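Local coordinates for protein probable glutamine synthetase (Pseudomonas aeruginosa, PDB 4HPP) that belongs to the glutamine synthetase family and binds a magnesium ion and glutamic acid in a pocket of its catalytic domain, at residues C278-P283 / D396-D401; N45-P50 / L413-A418; V126-E131 / L344-V349; R109-A114 / A406-P411. All coordinates share one frame; numbering follows the deposited sequence.

Interaction 1 (C278-P283 / D396-D401); sequences CALTAP and DCLQRD
A279 and L398 meet in a small helix-to-helix contact of the glutamine synthetase catalytic domain, where the C-terminal end of helix 261-281 faces the last part of helix 391-399. L398 carries the contact, meeting both A279 and L280. The methyl A279 CB lies 4.0 Å from L398 CG and 4.1 Å from L398 CB, so it rests against the stem and branch point of the leucine, with the methyl L398 CD1 hardly farther off at 4.2 Å. L398 CG stands roughly opposite the backbone N (chi1 -151°), and this carries the isobutyl group across to the other helix. The second methyl, L398 CD2, reaches on to L280 CD1 at 4.3 Å, a looser touch made by the far end of the L280 side chain. No hydrogen bond joins the two segments directly.

The pairing is held from outside. L398 also packs on L413 and L417 of helix 410-427, while L280 leans on L344 and A348 of helix 342-358. D401 is the N-cap of the next helix: its OD2 accepts from L404 N, and its OD1 bonds H273 ND1, joining the turn after helix 391-399 to helix 261-281. At the other segment the helix ends as A282 leaves helical geometry, with A282 N still donating to C278 O at 2.8 Å. Beside the apolar patch, the carbonyl oxygen A279 O takes a hydrogen bond from Y416 OH.

Interaction 2 (N45-P50 / L413-A418); sequences NSSLTP and LDTYLA
The flat group where S46 and S47 meet T415 is the peptide that links the two serines, for no ring or amide side chain touches across this contact. T415 OG1 stands above the plane of that peptide at its carbonyl-oxygen end, 3.5 Å from S46 O and 4.0 Å from S46 C. The angle is too poor for a hydrogen bond, so the hydroxyl packs against the carbonyl without being held by it. S47 OG stands off the same face, 4.1 Å from T415 OG1, but its hydrogen-bonding partner is S58 OG. With OG opposite the carbonyl carbon (chi1 -44°), S47 keeps its hydroxyl beside its own backbone N. W104 packs on S46 and W60 on T415, and the contact is buried.

The 45-50 loop, between strand 39-41 and strand 66-78, thus brings the N-terminal domain against helix 410-427. T49 continues the seam along M419, H422 and L426 of that helix, and N45 and L48 pack on F148 and Y181 of a second subunit. Farther round helix 410-427, L417 packs on Q399 of helix 391-399.

Interaction 3 (V126-E131 / L344-V349); sequences VIAAFE and LAMAAV
M346 SD, the one heteroatom among the side chains that touch here, is gripped by no hydrogen bond from the opposite segment; its partner across the contact is the ring of F130. The sulfur lies 5.2 Å from the ring centroid and 72° off the ring normal, an oblique Met-aromatic contact in which F130 CE2 comes within 4.1 Å of SD. The shortest backbone bond within either segment is the helical A348 N to L344 O, 2.9 Å, which belongs to the turn that carries M346.

M346 crosses the gap between helix 342-358 and strand 124-137 almost fully stretched. Its CG is opposite the backbone N (chi1 165°) and the chain stays extended beyond, so its root and sulfur lie by F130 while its methyl reaches V126 and A128. Near the root, M346 CB sits 3.9 Å from F130 CZ. At the far end, the methyl M346 CE touches both V126 CG1, 3.9 Å away and met tip to tip, and A128 CB at 4.0 Å. Those three strand residues alternate with I127 and A129, whose side chains leave on the other face of the sheet. Short-segment axes approach to 11.4 Å, a gap that the long methionine spans.

L112 of helix 108-121 packs on M346, and M336 of strand 330-336 on F130. Next along the strand, E131 makes a weak hydrogen bond to H238 and lies close to the magnesium ligand E187. The chemistry is therefore apolar and dispersive, with a polarisable sulfur against an aromatic ring, and it fastens a helix behind the strand that leads toward the metal site.

Interaction 4 (R109-A114 / A406-P411); sequences RSLLRA and AELPKP
L111, on helix 108-121 of the glutamine synthetase catalytic domain, packs against L408 and P409 of the turn that leads into helix 410-427. The contact across the segments is purely apolar. L111 lies with CG opposite its backbone N (chi1 158°), which sends the forked end of the leucine out from the helix so that each methyl finds its own partner. L111 CD1 takes the proline, 4.0 Å from P409 CD, the ring carbon bonded to its backbone N. L111 CD2 takes the leucine, 4.1 Å from L408 CD2. Both approaches are slanting. L408 leaves its backbone beside the contact rather than straight at it, and only the end of its side chain closes in, while P409 faces the helix directly from the N-cap position of helix 410-427.

Hydrogen bonds join neither segment to the other; those present are internal to the first helix, as in R113 N to R109 O at 2.9 Å.

Charged groups sit to the sides of the apolar contact. R109 points away from it, its guanidinium forming salt bridges with D200 and D71 and its NE bonding N95 OD1, which links this helix to helix 196-216 and to strands 66-78 and 89-97. Helix 342-358 meets both segments, R354 through a salt bridge with E407, I351 by touching L408 and L344 by touching L111. The methyl L111 CD2 consequently has L408 CD2 as one neighbour and L344 CD1 as another.

Overall arrangement
Helix 342-358 is the common core of the set: it supplies one segment of interaction 3 and touches residues of the other three. Interactions 2 and 4 share helix 410-427, and their centres lie about 14 Å apart, as do those of 3 and 4; the centres of 2 and 3 are about 21 Å apart. Along the chain, the loop closed by interaction 2 encloses all the others, interaction 4 encloses 1 and 3, and 1 and 3 alternate. Interaction 3 lies deepest, about 7 Å from the chain centre, against strand 124-137. The C-terminal helices are thereby packed against the rest of the catalytic domain, and interaction 2 joins them to the N-terminal domain.

Interaction 1 (C278-P283 / D396-D401)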
# COMPACT_ATOMS: atom_id res chain seq x y z
N CYS A 278 -26.61 -8.49 44.74
CA CYS A 278 -25.56 -7.70 44.16
C CYS A 278 -24.25 -8.46 43.97
O CYS A 278 -23.51 -8.19 43.02
CB CYS A 278 -25.38 -6.41 44.94
SG CYS A 278 -26.83 -5.35 44.69
N ALA A 279 -24.00 -9.43 44.84
CA ALA A 279 -22.80 -10.23 44.78
C ALA A 279 -22.88 -11.10 43.54
O ALA A 279 -21.85 -11.54 43.01
CB ALA A 279 -22.64 -11.10 46.03
N LEU A 280 -24.11 -11.34 43.08
CA LEU A 280 -24.33 -12.24 41.93
C LEU A 280 -24.79 -11.48 40.66
O LEU A 280 -24.72 -12.04 39.57
CB LEU A 280 -25.30 -13.40 42.26
CG LEU A 280 -25.06 -14.26 43.53
CD1 LEU A 280 -26.35 -14.57 44.27
CD2 LEU A 280 -24.30 -15.54 43.29
N THR A 281 -25.25 -10.24 40.79
CA THR A 281 -25.66 -9.47 39.58
C THR A 281 -24.76 -8.25 39.31
O THR A 281 -24.87 -7.63 38.24
CB THR A 281 -27.10 -8.99 39.68
OG1 THR A 281 -27.14 -7.94 40.65
CG2 THR A 281 -28.07 -10.11 40.10
N ALA A 282 -23.92 -7.88 40.28
CA ALA A 282 -22.82 -6.92 40.06
C ALA A 282 -21.55 -7.51 40.68
O ALA A 282 -21.05 -6.98 41.66
CB ALA A 282 -23.15 -5.55 40.65
N PRO A 283 -21.03 -8.61 40.10
CA PRO A 283 -20.21 -9.56 40.81
C PRO A 283 -18.75 -9.31 40.66
O PRO A 283 -17.97 -10.18 41.04
CB PRO A 283 -20.51 -10.87 40.09
CG PRO A 283 -21.05 -10.48 38.75
CD PRO A 283 -21.10 -8.98 38.69
N ASP A 396 -19.94 -10.19 51.90
CA ASP A 396 -20.48 -10.17 53.26
C ASP A 396 -21.98 -10.40 53.16
O ASP A 396 -22.47 -11.38 53.70
CB ASP A 396 -20.16 -8.86 54.02
CG ASP A 396 -18.67 -8.59 54.12
OD1 ASP A 396 -17.87 -9.54 53.97
OD2 ASP A 396 -18.29 -7.41 54.31
N CYS A 397 -22.70 -9.54 52.43
CA CYS A 397 -24.17 -9.61 52.40
C CYS A 397 -24.72 -10.95 52.01
O CYS A 397 -25.73 -11.38 52.54
CB CYS A 397 -24.78 -8.60 51.46
SG CYS A 397 -24.45 -6.86 51.78
N LEU A 398 -24.08 -11.59 51.03
CA LEU A 398 -24.52 -12.89 50.51
C LEU A 398 -24.35 -13.97 51.57
O LEU A 398 -25.15 -14.92 51.67
CB LEU A 398 -23.63 -13.29 49.34
CG LEU A 398 -24.11 -14.17 48.18
CD1 LEU A 398 -22.90 -14.93 47.68
CD2 LEU A 398 -25.32 -15.08 48.40
N GLN A 399 -23.26 -13.86 52.32
CA GLN A 399 -22.97 -14.85 53.35
C GLN A 399 -24.05 -14.77 54.48
O GLN A 399 -24.46 -15.81 55.01
CB GLN A 399 -21.51 -14.70 53.82
CG GLN A 399 -20.43 -15.19 52.84
CD GLN A 399 -19.02 -14.62 53.12
OE1 GLN A 399 -18.10 -14.73 52.30
NE2 GLN A 399 -18.85 -14.02 54.29
N ARG A 400 -24.54 -13.54 54.76
CA ARG A 400 -25.50 -13.18 55.85
C ARG A 400 -26.98 -13.51 55.59
O ARG A 400 -27.81 -13.43 56.51
CB ARG A 400 -25.44 -11.67 56.11
CG ARG A 400 -24.17 -11.15 56.76
CD ARG A 400 -24.49 -9.77 57.29
NE ARG A 400 -23.32 -8.88 57.31
CZ ARG A 400 -23.07 -7.93 56.41
NH1 ARG A 400 -23.89 -7.73 55.37
NH2 ARG A 400 -21.99 -7.18 56.53
N ASP A 401 -27.27 -13.86 54.34
CA ASP A 401 -28.61 -14.04 53.82
C ASP A 401 -28.76 -15.54 53.67
O ASP A 401 -28.77 -16.08 52.55
CB ASP A 401 -28.71 -13.34 52.44
CG ASP A 401 -30.15 -13.14 51.95
OD1 ASP A 401 -30.42 -12.08 51.31
OD2 ASP A 401 -31.01 -14.03 52.15

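Interaction 2 (N45-P50 / L413-A418)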
# COMPACT_ATOMS: atom_id res chain seq x y z
N ASN A 45 -11.69 -25.30 36.71
CA ASN A 45 -11.91 -24.14 35.82
C ASN A 45 -12.96 -23.20 36.41
O ASN A 45 -12.90 -21.98 36.20
CB ASN A 45 -12.37 -24.56 34.43
CG ASN A 45 -11.31 -25.34 33.69
OD1 ASN A 45 -10.14 -25.24 33.99
ND2 ASN A 45 -11.74 -26.11 32.69
N SER A 46 -13.89 -23.78 37.16
CA SER A 46 -14.91 -23.00 37.86
C SER A 46 -14.35 -22.20 39.06
O SER A 46 -15.04 -21.33 39.60
CB SER A 46 -16.06 -23.90 38.30
OG SER A 46 -16.51 -24.70 37.22
N SER A 47 -13.10 -22.44 39.44
CA SER A 47 -12.49 -21.53 40.39
C SER A 47 -11.63 -20.44 39.72
O SER A 47 -10.91 -19.74 40.44
CB SER A 47 -11.63 -22.27 41.44
OG SER A 47 -12.25 -23.45 41.97
N LEU A 48 -11.63 -20.30 38.38
CA LEU A 48 -10.83 -19.21 37.78
C LEU A 48 -11.51 -17.90 38.01
O LEU A 48 -12.71 -17.77 37.79
CB LEU A 48 -10.55 -19.37 36.28
CG LEU A 48 -9.60 -20.46 35.74
CD1 LEU A 48 -9.91 -20.80 34.29
CD2 LEU A 48 -8.13 -20.14 35.88
N THR A 49 -10.70 -16.95 38.47
CA THR A 49 -11.08 -15.56 38.71
C THR A 49 -11.03 -14.81 37.39
O THR A 49 -10.49 -15.32 36.42
CB THR A 49 -10.12 -14.85 39.72
OG1 THR A 49 -8.78 -14.91 39.22
CG2 THR A 49 -10.19 -15.47 41.09
N PRO A 50 -11.55 -13.56 37.35
CA PRO A 50 -11.37 -12.85 36.08
C PRO A 50 -9.91 -12.75 35.59
O PRO A 50 -9.66 -12.66 34.39
CB PRO A 50 -11.98 -11.48 36.37
CG PRO A 50 -13.08 -11.78 37.37
CD PRO A 50 -12.56 -12.92 38.22
N LEU A 413 -21.73 -22.28 45.95
CA LEU A 413 -21.63 -21.14 46.79
C LEU A 413 -20.17 -21.01 47.28
O LEU A 413 -19.57 -19.93 47.15
CB LEU A 413 -22.67 -21.27 47.90
CG LEU A 413 -22.76 -20.23 49.01
CD1 LEU A 413 -22.87 -18.80 48.46
CD2 LEU A 413 -23.95 -20.62 49.86
N ASP A 414 -19.60 -22.14 47.74
CA ASP A 414 -18.21 -22.26 48.21
C ASP A 414 -17.25 -21.88 47.13
O ASP A 414 -16.30 -21.08 47.38
CB ASP A 414 -17.84 -23.71 48.58
CG ASP A 414 -18.51 -24.20 49.86
OD1 ASP A 414 -19.58 -23.69 50.27
OD2 ASP A 414 -17.94 -25.15 50.43
N THR A 415 -17.46 -22.46 45.95
CA THR A 415 -16.53 -22.19 44.85
C THR A 415 -16.63 -20.74 44.35
O THR A 415 -15.60 -20.08 44.09
CB THR A 415 -16.52 -23.31 43.79
OG1 THR A 415 -16.27 -22.77 42.49
CG2 THR A 415 -17.80 -24.09 43.80
N TYR A 416 -17.85 -20.22 44.35
CA TYR A 416 -18.09 -18.81 44.05
C TYR A 416 -17.51 -17.89 45.09
O TYR A 416 -16.72 -16.98 44.79
CB TYR A 416 -19.59 -18.53 43.91
CG TYR A 416 -19.85 -17.17 43.33
CD1 TYR A 416 -20.02 -16.05 44.16
CD2 TYR A 416 -19.86 -16.96 41.95
CE1 TYR A 416 -20.23 -14.78 43.62
CE2 TYR A 416 -20.07 -15.70 41.42
CZ TYR A 416 -20.26 -14.63 42.25
OH TYR A 416 -20.46 -13.39 41.71
N LEU A 417 -17.91 -18.13 46.33
CA LEU A 417 -17.45 -17.31 47.44
C LEU A 417 -15.94 -17.28 47.59
O LEU A 417 -15.36 -16.25 47.93
CB LEU A 417 -18.03 -17.84 48.74
CG LEU A 417 -19.43 -17.40 49.17
CD1 LEU A 417 -19.67 -17.99 50.54
CD2 LEU A 417 -19.58 -15.87 49.19
N ALA A 418 -15.30 -18.41 47.33
CA ALA A 418 -13.84 -18.46 47.38
C ALA A 418 -13.20 -17.80 46.19
O ALA A 418 -12.24 -16.98 46.32
CB ALA A 418 -13.37 -19.87 47.50

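Interaction 3 (V126-E131 / L344-V349)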
# COMPACT_ATOMS: atom_id res chain seq x y z
N VAL A 126 -41.21 -18.37 33.06
CA VAL A 126 -40.39 -17.17 33.19
C VAL A 126 -39.96 -16.57 31.87
O VAL A 126 -39.34 -17.24 31.04
CB VAL A 126 -39.20 -17.38 34.12
CG1 VAL A 126 -38.39 -16.09 34.22
CG2 VAL A 126 -39.73 -17.78 35.50
N ILE A 127 -40.30 -15.31 31.68
CA ILE A 127 -40.11 -14.65 30.41
C ILE A 127 -39.21 -13.50 30.71
O ILE A 127 -39.57 -12.65 31.54
CB ILE A 127 -41.43 -14.06 29.89
CG1 ILE A 127 -42.47 -15.16 29.67
CG2 ILE A 127 -41.17 -13.28 28.61
CD1 ILE A 127 -42.53 -15.74 28.26
N ALA A 128 -38.07 -13.46 30.02
CA ALA A 128 -37.06 -12.45 30.27
C ALA A 128 -36.30 -12.02 29.03
O ALA A 128 -36.19 -12.75 28.03
CB ALA A 128 -36.07 -12.90 31.36
N ALA A 129 -35.77 -10.80 29.14
CA ALA A 129 -34.88 -10.22 28.14
C ALA A 129 -33.82 -9.34 28.84
O ALA A 129 -34.14 -8.57 29.76
CB ALA A 129 -35.67 -9.46 27.08
N PHE A 130 -32.57 -9.58 28.47
CA PHE A 130 -31.41 -8.78 28.91
C PHE A 130 -31.10 -7.67 27.87
O PHE A 130 -31.05 -7.93 26.66
CB PHE A 130 -30.19 -9.67 29.00
CG PHE A 130 -30.24 -10.72 30.05
CD1 PHE A 130 -29.51 -10.57 31.25
CD2 PHE A 130 -30.94 -11.91 29.83
CE1 PHE A 130 -29.48 -11.58 32.22
CE2 PHE A 130 -30.93 -12.91 30.80
CZ PHE A 130 -30.19 -12.76 32.00
N GLU A 131 -30.91 -6.43 28.36
CA GLU A 131 -30.56 -5.32 27.50
C GLU A 131 -29.09 -5.10 27.78
O GLU A 131 -28.68 -5.09 28.95
CB GLU A 131 -31.33 -4.04 27.86
CG GLU A 131 -32.85 -4.01 27.56
CD GLU A 131 -33.48 -2.63 27.85
OE1 GLU A 131 -34.63 -2.43 27.41
OE2 GLU A 131 -32.85 -1.71 28.48
N LEU A 344 -26.41 -17.47 36.07
CA LEU A 344 -26.29 -17.33 37.51
C LEU A 344 -27.05 -16.09 37.98
O LEU A 344 -27.81 -16.12 38.94
CB LEU A 344 -24.82 -17.34 37.95
CG LEU A 344 -24.56 -17.10 39.45
CD1 LEU A 344 -25.14 -18.27 40.23
CD2 LEU A 344 -23.10 -16.88 39.76
N ALA A 345 -26.88 -15.00 37.25
CA ALA A 345 -27.55 -13.76 37.58
C ALA A 345 -29.05 -13.92 37.53
O ALA A 345 -29.70 -13.58 38.51
CB ALA A 345 -27.07 -12.64 36.68
N MET A 346 -29.61 -14.44 36.43
CA MET A 346 -31.08 -14.56 36.31
C MET A 346 -31.61 -15.54 37.38
O MET A 346 -32.53 -15.19 38.11
CB MET A 346 -31.48 -14.95 34.91
CG MET A 346 -32.92 -15.45 34.70
SD MET A 346 -33.14 -15.62 32.93
CE MET A 346 -34.79 -16.37 32.78
N ALA A 347 -30.99 -16.71 37.52
CA ALA A 347 -31.27 -17.66 38.63
C ALA A 347 -31.34 -16.99 39.98
O ALA A 347 -32.28 -17.20 40.72
CB ALA A 347 -30.23 -18.79 38.68
N ALA A 348 -30.33 -16.19 40.32
CA ALA A 348 -30.30 -15.49 41.61
C ALA A 348 -31.51 -14.57 41.84
O ALA A 348 -32.08 -14.52 42.95
CB ALA A 348 -29.00 -14.72 41.77
N VAL A 349 -31.94 -13.90 40.78
CA VAL A 349 -33.02 -12.93 40.88
C VAL A 349 -34.35 -13.68 41.04
O VAL A 349 -35.16 -13.36 41.93
CB VAL A 349 -33.06 -11.97 39.65
CG1 VAL A 349 -34.37 -11.16 39.59
CG2 VAL A 349 -31.82 -11.09 39.61

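Interaction 4 (R109-A114 / A406-P411)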
# COMPACT_ATOMS: atom_id res chain seq x y z
N ARG A 109 -25.69 -22.86 34.36
CA ARG A 109 -26.85 -23.21 33.47
C ARG A 109 -27.86 -24.18 34.13
O ARG A 109 -29.06 -23.88 34.23
CB ARG A 109 -26.43 -23.73 32.08
CG ARG A 109 -27.41 -23.22 31.01
CD ARG A 109 -27.09 -23.53 29.57
NE ARG A 109 -27.73 -24.77 29.21
CZ ARG A 109 -28.61 -24.89 28.24
NH1 ARG A 109 -29.07 -26.08 27.98
NH2 ARG A 109 -29.00 -23.85 27.53
N SER A 110 -27.35 -25.29 34.66
CA SER A 110 -28.14 -26.28 35.42
C SER A 110 -28.94 -25.65 36.57
O SER A 110 -30.17 -25.84 36.62
CB SER A 110 -27.23 -27.41 35.95
OG SER A 110 -26.89 -28.34 34.92
N LEU A 111 -28.26 -24.94 37.49
CA LEU A 111 -28.95 -24.19 38.56
C LEU A 111 -30.09 -23.36 37.98
O LEU A 111 -31.23 -23.45 38.46
CB LEU A 111 -27.99 -23.26 39.29
CG LEU A 111 -28.65 -22.09 40.03
CD1 LEU A 111 -29.61 -22.62 41.08
CD2 LEU A 111 -27.62 -21.16 40.67
N LEU A 112 -29.84 -22.56 36.93
CA LEU A 112 -30.97 -21.78 36.41
C LEU A 112 -32.09 -22.68 35.87
O LEU A 112 -33.26 -22.39 36.10
CB LEU A 112 -30.58 -20.68 35.40
CG LEU A 112 -31.75 -20.04 34.60
CD1 LEU A 112 -32.72 -19.28 35.51
CD2 LEU A 112 -31.24 -19.15 33.49
N ARG A 113 -31.74 -23.77 35.20
CA ARG A 113 -32.76 -24.70 34.73
C ARG A 113 -33.58 -25.39 35.84
O ARG A 113 -34.68 -25.86 35.58
CB ARG A 113 -32.17 -25.77 33.83
CG ARG A 113 -33.27 -26.69 33.32
CD ARG A 113 -32.78 -27.68 32.29
NE ARG A 113 -31.96 -28.74 32.88
CZ ARG A 113 -30.63 -28.70 32.98
NH1 ARG A 113 -29.94 -27.64 32.53
NH2 ARG A 113 -29.98 -29.72 33.55
N ALA A 114 -33.02 -25.49 37.04
CA ALA A 114 -33.67 -26.19 38.14
C ALA A 114 -34.65 -25.24 38.78
O ALA A 114 -35.66 -25.64 39.38
CB ALA A 114 -32.64 -26.66 39.17
N ALA A 406 -29.31 -20.74 51.01
CA ALA A 406 -29.84 -22.07 51.13
C ALA A 406 -30.45 -22.57 49.81
O ALA A 406 -30.55 -23.77 49.62
CB ALA A 406 -30.87 -22.14 52.25
N GLU A 407 -30.85 -21.67 48.89
CA GLU A 407 -31.45 -22.16 47.63
C GLU A 407 -30.35 -22.50 46.60
O GLU A 407 -30.60 -23.16 45.56
CB GLU A 407 -32.43 -21.16 47.02
CG GLU A 407 -33.58 -20.68 47.87
CD GLU A 407 -34.49 -21.76 48.39
OE1 GLU A 407 -35.23 -22.44 47.59
OE2 GLU A 407 -34.48 -21.86 49.63
N LEU A 408 -29.14 -22.05 46.90
CA LEU A 408 -28.02 -22.30 46.01
C LEU A 408 -27.47 -23.64 46.40
O LEU A 408 -27.41 -23.93 47.60
CB LEU A 408 -26.97 -21.20 46.15
CG LEU A 408 -27.43 -19.76 45.85
CD1 LEU A 408 -26.28 -18.76 46.00
CD2 LEU A 408 -28.07 -19.64 44.47
N PRO A 409 -27.18 -24.51 45.41
CA PRO A 409 -26.40 -25.73 45.66
C PRO A 409 -25.13 -25.37 46.39
O PRO A 409 -24.38 -24.52 45.94
CB PRO A 409 -26.06 -26.22 44.25
CG PRO A 409 -26.86 -25.35 43.31
CD PRO A 409 -27.86 -24.59 44.12
N LYS A 410 -24.88 -26.03 47.50
CA LYS A 410 -23.78 -25.60 48.36
C LYS A 410 -22.40 -25.53 47.68
O LYS A 410 -21.67 -24.58 47.90
CB LYS A 410 -23.75 -26.42 49.67
CG LYS A 410 -23.45 -25.54 50.87
CD LYS A 410 -22.40 -26.16 51.78
CE LYS A 410 -21.53 -25.07 52.39
NZ LYS A 410 -20.55 -25.72 53.32
N PRO A 411 -22.02 -26.53 46.87
CA PRO A 411 -20.69 -26.43 46.20
C PRO A 411 -20.48 -25.19 45.30
O PRO A 411 -19.35 -24.68 45.17
CB PRO A 411 -20.62 -27.71 45.36
CG PRO A 411 -21.53 -28.68 46.07
CD PRO A 411 -22.66 -27.85 46.65